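Local coordinates for protein CytC3 (Streptomyces, PDB 3GJA) that is a nonheme iron halogenase of the phytanoyl-CoA dioxygenase family that probably chlorinates an aminoacyl group tethered to a carrier protein, at residues K108-G114 / L243-K249. Numbering follows the deposited sequence.
Sequences KYQGDEG and LPHTGSK
The imidazole of His245 lies flat beneath the peptide joining Tyr109 to Gln110, with Gln110 CA seated over its face in a CH-pi contact, 3.5 Å from the ring centroid. With chi1 at -176°, the His245 ring points away from its own backbone N and comes to lie under the start of the type II turn from Tyr109 to Asp112. A histidine suits this place because, besides a flat face, it offers two ring nitrogens: His245 ND1 accepts a bond from Gly247 N at 3.1 Å, bending the chain back beside the ring, and NE2 is hydrogen-bonded to the carbonyl of Asp251. Replacing the ring with an alanine here would probably leave the Gly247 N-H and the Asp251 carbonyl without their mates and open a gap beneath the Tyr109-Gln110 peptide. The backbones join on the far limb of the turn, where His245 N reaches Asp112 O at 2.8 Å and Gly111 N reaches His245 O at 3.2 Å. Gly111 occupies a positive phi (103°), where a side chain would press on the preceding carbonyl. Asp112 braces the turn from within, its OD2 taking Tyr109 N from above the carboxylate plane. At one end, the Gln110 amide and the long Lys249 chain cross at a slant; Lys249 NZ bonds to Gln110 OE1 at 2.7 Å from above the carbonyl plane, while a water links NE2 to Gly247 O. At the other end Lys108, bent at chi2 but otherwise extended, sets NZ 2.7 Å from Leu243 O, almost in line with that carbonyl, and gives a second bond to Gly161 O. The contact fastens two surface loops of the cupin-type beta barrel: one joins strands 98-108 and 115-116, the other strands 240-242 and 253-262, the last antiparallel to 98-108.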
loop_
_atom_site.group_PDB
_atom_site.type_symbol
_atom_site.label_atom_id
_atom_site.label_comp_id
_atom_site.label_asym_id
_atom_site.label_seq_id
_atom_site.Cartn_x
_atom_site.Cartn_y
_atom_site.Cartn_z
ATOM N N LYS A 108 3.230 -14.127 5.543
ATOM C CA LYS A 108 2.374 -14.973 6.358
ATOM C C LYS A 108 2.969 -16.366 6.268
ATOM O O LYS A 108 3.205 -16.879 5.176
ATOM C CB LYS A 108 0.927 -14.964 5.854
ATOM C CG LYS A 108 -0.044 -15.484 6.896
ATOM C CD LYS A 108 -1.390 -14.815 6.769
ATOM C CE LYS A 108 -2.274 -15.121 7.960
ATOM N NZ LYS A 108 -3.569 -14.393 7.834
ATOM N N TYR A 109 3.223 -16.967 7.421
ATOM C CA TYR A 109 3.839 -18.281 7.471
ATOM C C TYR A 109 2.968 -19.272 8.220
ATOM O O TYR A 109 2.068 -18.884 8.971
ATOM C CB TYR A 109 5.204 -18.167 8.154
ATOM C CG TYR A 109 6.128 -17.187 7.461
ATOM C CD1 TYR A 109 6.646 -17.475 6.200
ATOM C CD2 TYR A 109 6.456 -15.956 8.047
ATOM C CE1 TYR A 109 7.470 -16.570 5.524
ATOM C CE2 TYR A 109 7.283 -15.040 7.380
ATOM C CZ TYR A 109 7.784 -15.358 6.115
ATOM O OH TYR A 109 8.591 -14.483 5.416
ATOM N N GLN A 110 3.255 -20.551 8.012
ATOM C CA GLN A 110 2.522 -21.636 8.650
ATOM C C GLN A 110 2.452 -21.389 10.157
ATOM O O GLN A 110 3.450 -21.058 10.792
ATOM C CB GLN A 110 3.221 -22.964 8.331
ATOM C CG GLN A 110 2.511 -24.226 8.804
ATOM C CD GLN A 110 2.743 -24.504 10.272
ATOM O OE1 GLN A 110 3.841 -24.288 10.789
ATOM N NE2 GLN A 110 1.714 -25.003 10.951
ATOM N N GLY A 111 1.255 -21.516 10.718
ATOM C CA GLY A 111 1.085 -21.302 12.141
ATOM C C GLY A 111 0.469 -19.956 12.467
ATOM O O GLY A 111 -0.169 -19.808 13.506
ATOM N N ASP A 112 0.660 -18.971 11.596
ATOM C CA ASP A 112 0.101 -17.649 11.836
ATOM C C ASP A 112 -1.409 -17.774 11.932
ATOM O O ASP A 112 -2.043 -18.470 11.144
ATOM C CB ASP A 112 0.479 -16.668 10.713
ATOM C CG ASP A 112 1.960 -16.276 10.741
ATOM O OD1 ASP A 112 2.683 -16.707 11.672
ATOM O OD2 ASP A 112 2.406 -15.535 9.836
ATOM N N GLU A 113 -1.982 -17.110 12.923
ATOM C CA GLU A 113 -3.418 -17.150 13.118
ATOM C C GLU A 113 -4.048 -16.100 12.224
ATOM O O GLU A 113 -3.357 -15.229 11.692
ATOM C CB GLU A 113 -3.754 -16.872 14.585
ATOM C CG GLU A 113 -3.284 -17.965 15.531
ATOM C CD GLU A 113 -3.456 -17.585 16.987
ATOM O OE1 GLU A 113 -2.754 -16.657 17.448
ATOM O OE2 GLU A 113 -4.296 -18.211 17.670
ATOM N N GLY A 114 -5.357 -16.189 12.040
ATOM C CA GLY A 114 -6.016 -15.205 11.206
ATOM C C GLY A 114 -6.282 -13.969 12.032
ATOM O O GLY A 114 -5.643 -13.746 13.062
ATOM N N LEU A 243 -7.685 -15.231 7.192
ATOM C CA LEU A 243 -7.703 -16.622 7.615
ATOM C C LEU A 243 -6.365 -17.020 8.222
ATOM O O LEU A 243 -5.351 -16.356 8.002
ATOM C CB LEU A 243 -7.990 -17.521 6.406
ATOM C CG LEU A 243 -9.402 -17.523 5.806
ATOM C CD1 LEU A 243 -9.372 -18.239 4.469
ATOM C CD2 LEU A 243 -10.387 -18.224 6.752
ATOM N N PRO A 244 -6.352 -18.096 9.024
ATOM C CA PRO A 244 -5.094 -18.544 9.623
ATOM C C PRO A 244 -4.338 -19.274 8.522
ATOM O O PRO A 244 -4.924 -19.636 7.505
ATOM C CB PRO A 244 -5.554 -19.494 10.722
ATOM C CG PRO A 244 -6.793 -20.096 10.134
ATOM C CD PRO A 244 -7.488 -18.875 9.549
ATOM N N HIS A 245 -3.042 -19.478 8.711
ATOM C CA HIS A 245 -2.247 -20.175 7.715
ATOM C C HIS A 245 -2.188 -21.638 8.124
ATOM O O HIS A 245 -1.510 -21.987 9.087
ATOM C CB HIS A 245 -0.837 -19.590 7.660
ATOM C CG HIS A 245 0.029 -20.193 6.598
ATOM N ND1 HIS A 245 0.097 -21.553 6.375
ATOM C CD2 HIS A 245 0.903 -19.626 5.733
ATOM C CE1 HIS A 245 0.976 -21.796 5.419
ATOM N NE2 HIS A 245 1.480 -20.644 5.014
ATOM N N THR A 246 -2.893 -22.484 7.382
ATOM C CA THR A 246 -2.945 -23.912 7.681
ATOM C C THR A 246 -2.281 -24.786 6.622
ATOM O O THR A 246 -2.636 -25.958 6.486
ATOM C CB THR A 246 -4.412 -24.381 7.822
ATOM O OG1 THR A 246 -5.111 -24.103 6.605
ATOM C CG2 THR A 246 -5.112 -23.639 8.960
ATOM N N GLY A 247 -1.325 -24.223 5.881
ATOM C CA GLY A 247 -0.640 -24.971 4.833
ATOM C C GLY A 247 0.704 -25.540 5.242
ATOM O O GLY A 247 0.952 -25.761 6.420
ATOM N N SER A 248 1.583 -25.786 4.279
ATOM C CA SER A 248 2.895 -26.334 4.610
ATOM C C SER A 248 3.843 -25.227 5.059
ATOM O O SER A 248 3.625 -24.053 4.754
ATOM C CB SER A 248 3.494 -27.068 3.410
ATOM O OG SER A 248 3.878 -26.148 2.408
ATOM N N LYS A 249 4.893 -25.607 5.783
ATOM C CA LYS A 249 5.867 -24.646 6.280
ATOM C C LYS A 249 6.696 -23.976 5.183
ATOM O O LYS A 249 7.271 -22.911 5.405
ATOM C CB LYS A 249 6.798 -25.317 7.294
ATOM C CG LYS A 249 6.094 -25.737 8.571
ATOM C CD LYS A 249 7.025 -26.508 9.488
ATOM C CE LYS A 249 6.302 -26.972 10.747
ATOM N NZ LYS A 249 5.932 -25.816 11.604
HETATM O O HOH W 1 -0.215 -26.279 8.793
HETATM O O HOH W 2 5.066 -21.319 5.813
#